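Local coordinates for L-serine ammonia-lyase (Rhizomucor miehei CAU432, PDB 5C3U), which is a pyridoxal-phosphate-dependent enzyme that holds pyridoxal-5'-phosphate between two alpha/beta parts of a single chain, at residues 62-65 against 70-73; 51-56 against 86-91; 172-177 against 296-301. All coordinates share one frame; numbering follows the deposited sequence.

Interaction 1 of 3, residues 62-65 against 70-73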
ATOM      1  N   GLN A  62     -12.905  -4.114  14.102  1.00 22.65           N
ATOM      2  CA  GLN A  62     -14.158  -4.811  13.940  1.00 24.24           C
ATOM      3  C   GLN A  62     -14.107  -6.247  14.459  1.00 23.59           C
ATOM      4  O   GLN A  62     -15.086  -6.729  15.065  1.00 23.94           O
ATOM      5  CB  GLN A  62     -14.631  -4.761  12.474  1.00 25.93           C
ATOM      6  CG  GLN A  62     -16.066  -5.254  12.271  1.00 31.89           C
ATOM      7  CD  GLN A  62     -17.067  -4.591  13.213  1.00 32.35           C
ATOM      8  OE1 GLN A  62     -17.186  -3.372  13.255  1.00 37.44           O
ATOM      9  NE2 GLN A  62     -17.798  -5.397  13.963  1.00 34.90           N
ATOM     10  N   ALA A  63     -12.986  -6.939  14.237  1.00 22.68           N
ATOM     11  CA  ALA A  63     -12.848  -8.294  14.752  1.00 22.44           C
ATOM     12  C   ALA A  63     -13.018  -8.317  16.266  1.00 24.28           C
ATOM     13  O   ALA A  63     -13.698  -9.206  16.799  1.00 24.38           O
ATOM     14  CB  ALA A  63     -11.508  -8.907  14.364  1.00 23.67           C
ATOM     15  N   VAL A  64     -12.390  -7.360  16.947  1.00 22.99           N
ATOM     16  CA  VAL A  64     -12.485  -7.304  18.406  1.00 25.12           C
ATOM     17  C   VAL A  64     -13.899  -6.892  18.856  1.00 25.18           C
ATOM     18  O   VAL A  64     -14.435  -7.455  19.813  1.00 26.16           O
ATOM     19  CB  VAL A  64     -11.396  -6.418  19.039  1.00 25.25           C
ATOM     20  CG1 VAL A  64     -11.664  -6.215  20.535  1.00 26.95           C
ATOM     21  CG2 VAL A  64     -10.021  -7.049  18.850  1.00 25.38           C
ATOM     22  N   GLN A  65     -14.526  -5.964  18.139  1.00 25.84           N
ATOM     23  CA  GLN A  65     -15.918  -5.561  18.459  1.00 28.37           C
ATOM     24  C   GLN A  65     -16.858  -6.768  18.376  1.00 30.74           C
ATOM     25  O   GLN A  65     -17.753  -6.931  19.199  1.00 30.24           O
ATOM     26  CB  GLN A  65     -16.424  -4.480  17.504  1.00 30.70           C
ATOM     27  CG  GLN A  65     -15.854  -3.097  17.729  1.00 37.06           C
ATOM     28  CD  GLN A  65     -16.345  -2.480  19.026  1.00 41.71           C
ATOM     29  OE1 GLN A  65     -17.505  -2.067  19.130  1.00 47.89           O
ATOM     30  NE2 GLN A  65     -15.464  -2.408  20.022  1.00 40.96           N
ATOM     31  N   ASN A  70     -10.430 -12.303  23.551  1.00 31.27           N
ATOM     32  CA  ASN A  70      -9.796 -13.620  23.740  1.00 30.68           C
ATOM     33  C   ASN A  70      -9.332 -14.262  22.441  1.00 31.29           C
ATOM     34  O   ASN A  70      -8.848 -15.401  22.430  1.00 32.98           O
ATOM     35  CB  ASN A  70     -10.757 -14.570  24.474  1.00 33.66           C
ATOM     36  CG  ASN A  70     -10.977 -14.168  25.913  1.00 34.89           C
ATOM     37  OD1 ASN A  70     -10.063 -13.670  26.563  1.00 38.13           O
ATOM     38  ND2 ASN A  70     -12.198 -14.368  26.413  1.00 37.20           N
ATOM     39  N   ILE A  71      -9.491 -13.534  21.340  1.00 31.37           N
ATOM     40  CA  ILE A  71      -9.070 -14.035  20.037  1.00 31.66           C
ATOM     41  C   ILE A  71      -7.560 -13.944  19.888  1.00 29.55           C
ATOM     42  O   ILE A  71      -6.871 -13.337  20.713  1.00 28.97           O
ATOM     43  CB  ILE A  71      -9.734 -13.248  18.895  1.00 32.57           C
ATOM     44  CG1 ILE A  71      -9.445 -11.737  19.052  1.00 33.45           C
ATOM     45  CG2 ILE A  71     -11.222 -13.568  18.848  1.00 33.39           C
ATOM     46  CD1 ILE A  71      -9.769 -10.915  17.822  1.00 34.75           C
ATOM     47  N   GLN A  72      -7.042 -14.581  18.842  1.00 27.99           N
ATOM     48  CA  GLN A  72      -5.651 -14.397  18.461  1.00 26.51           C
ATOM     49  C   GLN A  72      -5.684 -13.878  17.048  1.00 24.91           C
ATOM     50  O   GLN A  72      -6.397 -14.444  16.216  1.00 25.42           O
ATOM     51  CB  GLN A  72      -4.871 -15.718  18.487  1.00 28.55           C
ATOM     52  CG  GLN A  72      -4.830 -16.417  19.838  1.00 34.23           C
ATOM     53  CD  GLN A  72      -5.979 -17.393  20.014  1.00 37.57           C
ATOM     54  OE1 GLN A  72      -6.347 -18.106  19.081  1.00 39.46           O
ATOM     55  NE2 GLN A  72      -6.558 -17.424  21.214  1.00 39.15           N
ATOM     56  N   PHE A  73      -4.946 -12.803  16.757  1.00 24.36           N
ATOM     57  CA  PHE A  73      -4.792 -12.443  15.349  1.00 23.79           C
ATOM     58  C   PHE A  73      -3.609 -13.233  14.802  1.00 23.02           C
ATOM     59  O   PHE A  73      -2.621 -13.388  15.484  1.00 24.53           O
ATOM     60  CB  PHE A  73      -4.512 -10.948  15.176  1.00 23.87           C
ATOM     61  CG  PHE A  73      -5.709 -10.058  15.387  1.00 25.05           C
ATOM     62  CD1 PHE A  73      -6.821 -10.151  14.548  1.00 27.26           C
ATOM     63  CD2 PHE A  73      -5.697  -9.078  16.356  1.00 27.70           C
ATOM     64  CE1 PHE A  73      -7.918  -9.308  14.722  1.00 26.96           C
ATOM     65  CE2 PHE A  73      -6.796  -8.231  16.536  1.00 26.57           C
ATOM     66  CZ  PHE A  73      -7.906  -8.358  15.722  1.00 25.77           C
TER
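A63 and V64, near the end of helix 52-67, pack against I71 and F73 at the place where the chain turns back into strand 72-75, so this is a helix-to-strand junction of an alpha/beta layer, the helix lying on the parallel sheet that contains the next strand. The closely packed part centres on the F73 ring. A63 brings its CB to the ring edge, near the ring plane, and lies 3.6 Å from F73 CE1. V64 comes in obliquely to the ring, its side chain running at about a right angle to that of F73, and touches with a single branch, CG2, which is 4.0 Å from F73 CZ. That branch meets I71 too. I71 has CG1 between its backbone N and carbonyl carbon (chi1 55°) and continues nearly extended, which carries CD1 over one face of the F73 ring, 3.8 Å above its plane and offset toward the rim. I71 CD1 thus touches both the ring face and V64 CG2, the latter at 4.0 Å. L92 and V85 of helix 79-92 meet V64 and F73 respectively, and I142 of the neighbouring strand meets both I71 and F73, extending the apolar cluster.

The other side of the junction is polar and loose. Q62 has its CB pointing away from the strand, and its NE2 is hydrogen-bonded to T66 OG1, while Q65 and N70 lie exposed at the surface. No hydrogen bond joins the two segments, which are held by carbon contacts alone. The slackest of these is A63 CB to I71 CD1, at 4.4 Å.

Interaction 2 of 3, residues 51-56 against 86-91. With PLP (pyridoxal-5'-phosphate), chain B.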
ATOM      1  N   VAL A  51       0.262   2.801   5.052  1.00 19.12           N
ATOM      2  CA  VAL A  51      -1.176   2.873   4.763  1.00 20.70           C
ATOM      3  C   VAL A  51      -1.975   1.668   5.326  1.00 20.03           C
ATOM      4  O   VAL A  51      -3.174   1.795   5.554  1.00 19.42           O
ATOM      5  CB  VAL A  51      -1.429   3.017   3.223  1.00 20.48           C
ATOM      6  CG1 VAL A  51      -1.104   1.717   2.470  1.00 21.26           C
ATOM      7  CG2 VAL A  51      -2.843   3.501   2.929  1.00 21.99           C
ATOM      8  N   LYS A  52      -1.305   0.532   5.562  1.00 20.32           N
ATOM      9  CA  LYS A  52      -1.970  -0.653   6.115  1.00 21.44           C
ATOM     10  C   LYS A  52      -2.722  -0.348   7.384  1.00 23.03           C
ATOM     11  O   LYS A  52      -3.743  -0.984   7.674  1.00 23.45           O
ATOM     12  CB  LYS A  52      -1.009  -1.839   6.347  1.00 21.93           C
ATOM     13  CG  LYS A  52      -0.414  -2.425   5.066  1.00 22.88           C
ATOM     14  CD  LYS A  52      -1.555  -3.052   4.255  1.00 23.21           C
ATOM     15  CE  LYS A  52      -1.028  -4.009   3.210  1.00 24.85           C
ATOM     16  NZ  LYS A  52       0.023  -3.345   2.393  1.00 24.91           N
ATOM     17  N   MET A  53      -2.235   0.627   8.156  1.00 23.75           N
ATOM     18  CA  MET A  53      -2.944   1.032   9.364  1.00 24.85           C
ATOM     19  C   MET A  53      -4.435   1.360   9.111  1.00 25.41           C
ATOM     20  O   MET A  53      -5.283   1.083   9.971  1.00 24.98           O
ATOM     21  CB  MET A  53      -2.209   2.206  10.009  1.00 28.86           C
ATOM     22  CG  MET A  53      -2.208   2.262  11.523  1.00 32.74           C
ATOM     23  SD  MET A  53      -1.801   0.725  12.382  1.00 41.00           S
ATOM     24  CE  MET A  53      -3.476   0.520  12.803  1.00 23.80           C
ATOM     25  N   ARG A  54      -4.779   1.899   7.936  1.00 23.87           N
ATOM     26  CA  ARG A  54      -6.192   2.208   7.635  1.00 23.46           C
ATOM     27  C   ARG A  54      -6.998   0.923   7.452  1.00 23.13           C
ATOM     28  O   ARG A  54      -7.959   0.667   8.200  1.00 24.06           O
ATOM     29  CB  ARG A  54      -6.338   3.083   6.375  1.00 23.58           C
ATOM     30  CG  ARG A  54      -5.700   4.461   6.505  1.00 25.10           C
ATOM     31  CD  ARG A  54      -5.924   5.284   5.250  1.00 25.68           C
ATOM     32  NE  ARG A  54      -5.230   6.562   5.350  1.00 27.84           N
ATOM     33  CZ  ARG A  54      -5.770   7.681   5.822  1.00 26.15           C
ATOM     34  NH1 ARG A  54      -5.023   8.777   5.866  1.00 25.25           N
ATOM     35  NH2 ARG A  54      -7.045   7.715   6.236  1.00 24.58           N
ATOM     36  N   GLY A  55      -6.640   0.139   6.429  1.00 22.78           N
ATOM     37  CA  GLY A  55      -7.370  -1.092   6.113  1.00 22.91           C
ATOM     38  C   GLY A  55      -7.296  -2.111   7.225  1.00 23.15           C
ATOM     39  O   GLY A  55      -8.327  -2.659   7.666  1.00 23.45           O
ATOM     40  N   ILE A  56      -6.063  -2.384   7.680  1.00 23.77           N
ATOM     41  CA  ILE A  56      -5.831  -3.435   8.677  1.00 25.14           C
ATOM     42  C   ILE A  56      -6.394  -3.015  10.030  1.00 24.65           C
ATOM     43  O   ILE A  56      -6.998  -3.835  10.731  1.00 24.41           O
ATOM     44  CB  ILE A  56      -4.346  -3.861   8.748  1.00 24.95           C
ATOM     45  CG1 ILE A  56      -3.858  -4.300   7.360  1.00 28.59           C
ATOM     46  CG2 ILE A  56      -4.116  -4.929   9.821  1.00 28.81           C
ATOM     47  CD1 ILE A  56      -4.655  -5.437   6.748  1.00 29.04           C
ATOM     48  N   SER A  86       0.479  -6.320  14.420  1.00 22.65           N
ATOM     49  CA  SER A  86       1.217  -6.279  15.715  1.00 22.96           C
ATOM     50  C   SER A  86       0.837  -5.042  16.531  1.00 24.09           C
ATOM     51  O   SER A  86       0.497  -5.133  17.736  1.00 22.69           O
ATOM     52  CB  SER A  86       2.731  -6.382  15.462  1.00 25.71           C
ATOM     53  OG  SER A  86       3.468  -6.495  16.667  1.00 29.22           O
ATOM     54  N   TYR A  87       0.852  -3.888  15.873  1.00 22.02           N
ATOM     55  CA  TYR A  87       0.444  -2.637  16.499  1.00 23.43           C
ATOM     56  C   TYR A  87      -0.997  -2.673  17.001  1.00 22.89           C
ATOM     57  O   TYR A  87      -1.264  -2.305  18.141  1.00 23.27           O
ATOM     58  CB  TYR A  87       0.659  -1.462  15.556  1.00 24.54           C
ATOM     59  CG  TYR A  87       0.156  -0.172  16.120  1.00 25.54           C
ATOM     60  CD1 TYR A  87      -1.142   0.253  15.870  1.00 26.67           C
ATOM     61  CD2 TYR A  87       0.956   0.600  16.966  1.00 28.55           C
ATOM     62  CE1 TYR A  87      -1.621   1.439  16.393  1.00 28.34           C
ATOM     63  CE2 TYR A  87       0.472   1.787  17.512  1.00 28.91           C
ATOM     64  CZ  TYR A  87      -0.805   2.200  17.221  1.00 31.02           C
ATOM     65  OH  TYR A  87      -1.308   3.371  17.745  1.00 34.17           O
ATOM     66  N   CYS A  88      -1.932  -3.106  16.154  1.00 22.16           N
ATOM     67  CA  CYS A  88      -3.360  -3.153  16.543  1.00 25.52           C
ATOM     68  C   CYS A  88      -3.604  -4.122  17.705  1.00 25.43           C
ATOM     69  O   CYS A  88      -4.414  -3.854  18.584  1.00 25.65           O
ATOM     70  CB  CYS A  88      -4.244  -3.557  15.338  1.00 26.28           C
ATOM     71  SG  CYS A  88      -4.279  -2.286  14.044  1.00 30.84           S
ATOM     72  N   ALA A  89      -2.886  -5.248  17.721  1.00 24.72           N
ATOM     73  CA  ALA A  89      -3.133  -6.251  18.731  1.00 26.43           C
ATOM     74  C   ALA A  89      -2.716  -5.641  20.066  1.00 27.13           C
ATOM     75  O   ALA A  89      -3.441  -5.758  21.059  1.00 27.15           O
ATOM     76  CB  ALA A  89      -2.337  -7.502  18.438  1.00 26.04           C
ATOM     77  N   ARG A  90      -1.573  -4.958  20.082  1.00 26.72           N
ATOM     78  CA  ARG A  90      -1.145  -4.297  21.327  1.00 29.21           C
ATOM     79  C   ARG A  90      -2.164  -3.220  21.786  1.00 29.11           C
ATOM     80  O   ARG A  90      -2.493  -3.142  22.981  1.00 30.37           O
ATOM     81  CB  ARG A  90       0.288  -3.745  21.219  1.00 32.88           C
ATOM     82  CG  ARG A  90       0.680  -2.850  22.397  1.00 37.60           C
ATOM     83  CD  ARG A  90       2.133  -2.386  22.384  1.00 42.71           C
ATOM     84  NE  ARG A  90       2.490  -1.523  21.246  1.00 46.87           N
ATOM     85  CZ  ARG A  90       2.459  -0.188  21.241  1.00 50.17           C
ATOM     86  NH1 ARG A  90       2.820   0.483  20.140  1.00 45.10           N
ATOM     87  NH2 ARG A  90       2.057   0.482  22.318  1.00 50.85           N
ATOM     88  N   GLN A  91      -2.685  -2.422  20.853  1.00 26.75           N
ATOM     89  CA  GLN A  91      -3.641  -1.343  21.185  1.00 27.94           C
ATOM     90  C   GLN A  91      -4.967  -1.907  21.671  1.00 29.49           C
ATOM     91  O   GLN A  91      -5.590  -1.349  22.574  1.00 30.01           O
ATOM     92  CB  GLN A  91      -3.918  -0.441  19.988  1.00 29.35           C
ATOM     93  CG  GLN A  91      -2.760   0.457  19.582  1.00 33.10           C
ATOM     94  CD  GLN A  91      -2.248   1.291  20.736  1.00 37.28           C
ATOM     95  OE1 GLN A  91      -2.963   2.134  21.262  1.00 40.71           O
ATOM     96  NE2 GLN A  91      -1.004   1.055  21.129  1.00 41.64           N
TER
HETATM   97  N1  PLP B 401       2.356   0.164  -0.682  1.00 26.72           N
HETATM   98  C2  PLP B 401       2.660  -0.277   0.551  1.00 26.55           C
HETATM   99  C2A PLP B 401       3.882   0.205   1.294  1.00 26.39           C
HETATM  100  C3  PLP B 401       1.786  -1.266   1.185  1.00 26.84           C
HETATM  101  O3  PLP B 401       2.067  -1.732   2.443  1.00 28.00           O
HETATM  102  C4  PLP B 401       0.593  -1.695   0.425  1.00 27.32           C
HETATM  103  C4A PLP B 401      -0.339  -2.661   1.027  1.00 27.96           C
HETATM  104  C5  PLP B 401       0.356  -1.142  -0.934  1.00 28.88           C
HETATM  105  C6  PLP B 401       1.281  -0.210  -1.413  1.00 27.81           C
HETATM  106  C5A PLP B 401      -0.850  -1.547  -1.785  1.00 29.08           C
HETATM  107  O4P PLP B 401      -1.315  -2.814  -1.338  1.00 29.63           O
HETATM  108  P   PLP B 401      -2.664  -3.596  -1.779  1.00 24.57           P
HETATM  109  O1P PLP B 401      -3.778  -3.128  -0.909  1.00 26.22           O
HETATM  110  O2P PLP B 401      -2.895  -3.383  -3.286  1.00 25.29           O
HETATM  111  O3P PLP B 401      -2.211  -4.984  -1.491  1.00 26.21           O
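M53 sets its sulfur beside the Y87 ring in a Met-aromatic contact that spans helices 52-67 and 79-92. SD lies 3.6 Å from Y87 CD1 and 4.5 Å from the ring centroid, in a direction 52° off the ring normal, so the approach is oblique. The two side chains cross at about a right angle. A bend in the methionine chain (chi2 47°), followed by another at chi3, turns the methyl group onward to the second partner, C88. There M53 CE and C88 SG are only 3.2 Å apart, short for carbon and sulfur, so the exact closeness is doubtful although the packing itself is plain. Within helix 79-92, Q91 CG lies against one face of the same Y87 ring, 3.4 Å above its plane and offset toward the rim. No hydrogen bond crosses between the helices here; the join is made by two sulfurs, a methyl and an aromatic ring, and S48 and L18, from loops, meet M53 and C88 respectively.

The residue before M53 faces another partner. K52 bends at chi2 and chi4 to bring NZ to pyridoxal-5'-phosphate, where it is covalently joined to PLP C4A, 1.6 Å away. The same nitrogen makes a weak hydrogen bond, bent to 119°, to the oxygen on C3, PLP O3. N80 ND2 and the backbone nitrogens of G180, G181 and G182 also hydrogen-bond the ligand. The lysine-linked pyridoxal-5'-phosphate, with a glycine-rich loop bonded to it through backbone nitrogens, is consistent with the site of a fold-type II enzyme.

Interaction 3 of 3, residues 172-177 against 296-301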
ATOM      1  N   PRO A 172      -9.163  16.128  -7.978  1.00 33.94           N
ATOM      2  CA  PRO A 172      -7.901  16.255  -8.688  1.00 32.20           C
ATOM      3  C   PRO A 172      -7.999  15.632 -10.065  1.00 31.00           C
ATOM      4  O   PRO A 172      -8.950  14.902 -10.346  1.00 32.94           O
ATOM      5  CB  PRO A 172      -6.919  15.477  -7.809  1.00 32.11           C
ATOM      6  CG  PRO A 172      -7.750  14.458  -7.118  1.00 30.98           C
ATOM      7  CD  PRO A 172      -9.137  15.049  -6.968  1.00 33.17           C
ATOM      8  N   ALA A 173      -7.017  15.935 -10.908  1.00 30.33           N
ATOM      9  CA  ALA A 173      -6.913  15.374 -12.244  1.00 29.97           C
ATOM     10  C   ALA A 173      -6.614  13.879 -12.199  1.00 31.15           C
ATOM     11  O   ALA A 173      -6.945  13.152 -13.126  1.00 32.27           O
ATOM     12  CB  ALA A 173      -5.819  16.087 -13.013  1.00 33.15           C
ATOM     13  N   ALA A 174      -5.949  13.428 -11.143  1.00 29.14           N
ATOM     14  CA  ALA A 174      -5.659  11.999 -10.989  1.00 27.59           C
ATOM     15  C   ALA A 174      -5.191  11.707  -9.577  1.00 26.76           C
ATOM     16  O   ALA A 174      -4.677  12.593  -8.874  1.00 26.68           O
ATOM     17  CB  ALA A 174      -4.588  11.552 -11.971  1.00 28.70           C
ATOM     18  N   ILE A 175      -5.384  10.453  -9.181  1.00 26.13           N
ATOM     19  CA  ILE A 175      -4.814   9.901  -7.951  1.00 25.31           C
ATOM     20  C   ILE A 175      -3.958   8.721  -8.371  1.00 24.34           C
ATOM     21  O   ILE A 175      -4.431   7.852  -9.083  1.00 25.82           O
ATOM     22  CB  ILE A 175      -5.916   9.459  -6.961  1.00 26.33           C
ATOM     23  CG1 ILE A 175      -6.716  10.692  -6.519  1.00 27.27           C
ATOM     24  CG2 ILE A 175      -5.297   8.755  -5.742  1.00 26.72           C
ATOM     25  CD1 ILE A 175      -7.939  10.375  -5.683  1.00 30.22           C
ATOM     26  N   ILE A 176      -2.683   8.726  -7.966  1.00 24.58           N
ATOM     27  CA  ILE A 176      -1.752   7.667  -8.326  1.00 24.27           C
ATOM     28  C   ILE A 176      -1.630   6.722  -7.144  1.00 25.19           C
ATOM     29  O   ILE A 176      -1.276   7.154  -6.041  1.00 24.77           O
ATOM     30  CB  ILE A 176      -0.354   8.210  -8.694  1.00 25.52           C
ATOM     31  CG1 ILE A 176      -0.466   9.320  -9.755  1.00 27.71           C
ATOM     32  CG2 ILE A 176       0.555   7.066  -9.141  1.00 25.23           C
ATOM     33  CD1 ILE A 176       0.865   9.960 -10.105  1.00 29.63           C
ATOM     34  N   CYS A 177      -1.923   5.443  -7.394  1.00 23.90           N
ATOM     35  CA  CYS A 177      -2.149   4.471  -6.322  1.00 24.59           C
ATOM     36  C   CYS A 177      -1.367   3.175  -6.627  1.00 21.90           C
ATOM     37  O   CYS A 177      -1.636   2.506  -7.625  1.00 22.21           O
ATOM     38  CB  CYS A 177      -3.644   4.190  -6.177  1.00 25.25           C
ATOM     39  SG  CYS A 177      -4.092   2.955  -4.934  1.00 28.69           S
ATOM     40  N   ASP A 296       2.599  11.745 -20.102  1.00 39.12           N
ATOM     41  CA  ASP A 296       2.259  10.875 -21.236  1.00 40.20           C
ATOM     42  C   ASP A 296       0.911  10.172 -21.022  1.00 43.27           C
ATOM     43  O   ASP A 296       0.172   9.913 -21.976  1.00 41.89           O
ATOM     44  CB  ASP A 296       3.374   9.853 -21.484  1.00 39.89           C
ATOM     45  N   ILE A 297       0.592   9.882 -19.762  1.00 40.35           N
ATOM     46  CA  ILE A 297      -0.684   9.263 -19.393  1.00 40.13           C
ATOM     47  C   ILE A 297      -1.827  10.285 -19.420  1.00 42.64           C
ATOM     48  O   ILE A 297      -2.923   9.990 -19.901  1.00 43.95           O
ATOM     49  CB  ILE A 297      -0.587   8.588 -17.998  1.00 38.38           C
ATOM     50  CG1 ILE A 297       0.441   7.448 -18.038  1.00 37.32           C
ATOM     51  CG2 ILE A 297      -1.949   8.076 -17.541  1.00 39.51           C
ATOM     52  CD1 ILE A 297       0.913   6.970 -16.675  1.00 41.02           C
ATOM     53  N   LEU A 298      -1.571  11.487 -18.907  1.00 42.47           N
ATOM     54  CA  LEU A 298      -2.583  12.542 -18.890  1.00 42.91           C
ATOM     55  C   LEU A 298      -2.046  13.787 -19.596  1.00 44.17           C
ATOM     56  O   LEU A 298      -1.477  14.672 -18.953  1.00 41.52           O
ATOM     57  CB  LEU A 298      -2.994  12.875 -17.452  1.00 44.65           C
ATOM     58  CG  LEU A 298      -3.529  11.756 -16.550  1.00 46.94           C
ATOM     59  CD1 LEU A 298      -3.571  12.250 -15.120  1.00 46.76           C
ATOM     60  CD2 LEU A 298      -4.907  11.280 -16.984  1.00 45.66           C
ATOM     61  N   PRO A 299      -2.218  13.863 -20.932  1.00 45.82           N
ATOM     62  CA  PRO A 299      -1.591  14.969 -21.673  1.00 46.26           C
ATOM     63  C   PRO A 299      -2.192  16.353 -21.383  1.00 45.35           C
ATOM     64  O   PRO A 299      -1.570  17.364 -21.715  1.00 47.57           O
ATOM     65  CB  PRO A 299      -1.797  14.572 -23.144  1.00 45.94           C
ATOM     66  CG  PRO A 299      -2.075  13.104 -23.115  1.00 48.18           C
ATOM     67  CD  PRO A 299      -2.853  12.895 -21.845  1.00 48.69           C
ATOM     68  N   SER A 300      -3.369  16.389 -20.754  1.00 45.16           N
ATOM     69  CA  SER A 300      -4.072  17.639 -20.447  1.00 48.26           C
ATOM     70  C   SER A 300      -3.547  18.389 -19.224  1.00 48.87           C
ATOM     71  O   SER A 300      -3.967  19.525 -18.973  1.00 51.14           O
ATOM     72  CB  SER A 300      -5.568  17.382 -20.236  1.00 52.01           C
ATOM     73  OG  SER A 300      -6.191  16.939 -21.427  1.00 59.51           O
ATOM     74  N   LEU A 301      -2.660  17.765 -18.449  1.00 46.26           N
ATOM     75  CA  LEU A 301      -2.167  18.387 -17.213  1.00 44.34           C
ATOM     76  C   LEU A 301      -1.673  19.819 -17.440  1.00 46.29           C
ATOM     77  O   LEU A 301      -1.008  20.107 -18.442  1.00 45.26           O
ATOM     78  CB  LEU A 301      -1.073  17.541 -16.562  1.00 43.19           C
ATOM     79  CG  LEU A 301      -1.488  16.212 -15.915  1.00 42.75           C
ATOM     80  CD1 LEU A 301      -0.263  15.542 -15.297  1.00 42.22           C
ATOM     81  CD2 LEU A 301      -2.590  16.397 -14.874  1.00 41.86           C
TER
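L298 and L301 reach from the turn after helix 293-297 onto A173 and A174, where the chain enters strand 174-178. Apolar contacts between side chains make most of the join, one leucine to each alanine methyl. A174 CB lies 3.4 Å from L298 CD1, tighter than the usual van der Waals spacing. A173 CB meets L301 CD2 at a more relaxed 3.7 Å. Both leucines place CG anti to the carbonyl carbon (chi1 -57° in L298). L298 then touches with its extended CD1 (chi2 167°), whereas L301 uses CD2, the branch that turns off the extended line.

A looser contact, of methyl with backbone oxygen, sets L298 CD1 4.0 Å from A173 O, so that this methyl lies near both alanines.

No hydrogen bond crosses the contact; each side is tied in by its own bonds, most of them to residues outside it. L298 to L301 forms a type I beta turn, closed weakly by L301 N on L298 O at 3.3 Å, and its last carbonyl, L301 O, is gripped by R295 NH1. On the other side, backbone bonds pair A173 with D306 and A174 with V308.

L298 also touches I203 of strand 202-207, which flanks strand 174-178. The connection from helix 293-297 to strand 306-311 thus packs beside the neighbouring parallel strand 174-178, in the open, largely parallel alpha/beta sheet expected of this family.

Interactions 1 and 2 belong together: both use helix 52-67, their centres are about 12 Å apart, and along the chain the 62-65/70-73 contact is nested within the loop closed by 51-56/86-91. They touch where F73 CD2 lies 4.3 Å from A89 CB. Interaction 2 also holds the lysine linked to pyridoxal-5'-phosphate, so the shared helix runs from the pyridoxal-5'-phosphate site to the outer junction of interaction 1. Interaction 3 lies on the opposite side of the chain's centre, against the six-stranded sheet. Its centre is about 31 Å from that of interaction 2 and about 40 Å from that of interaction 1, and its nearest atoms stay about 8 Å and 22 Å away respectively.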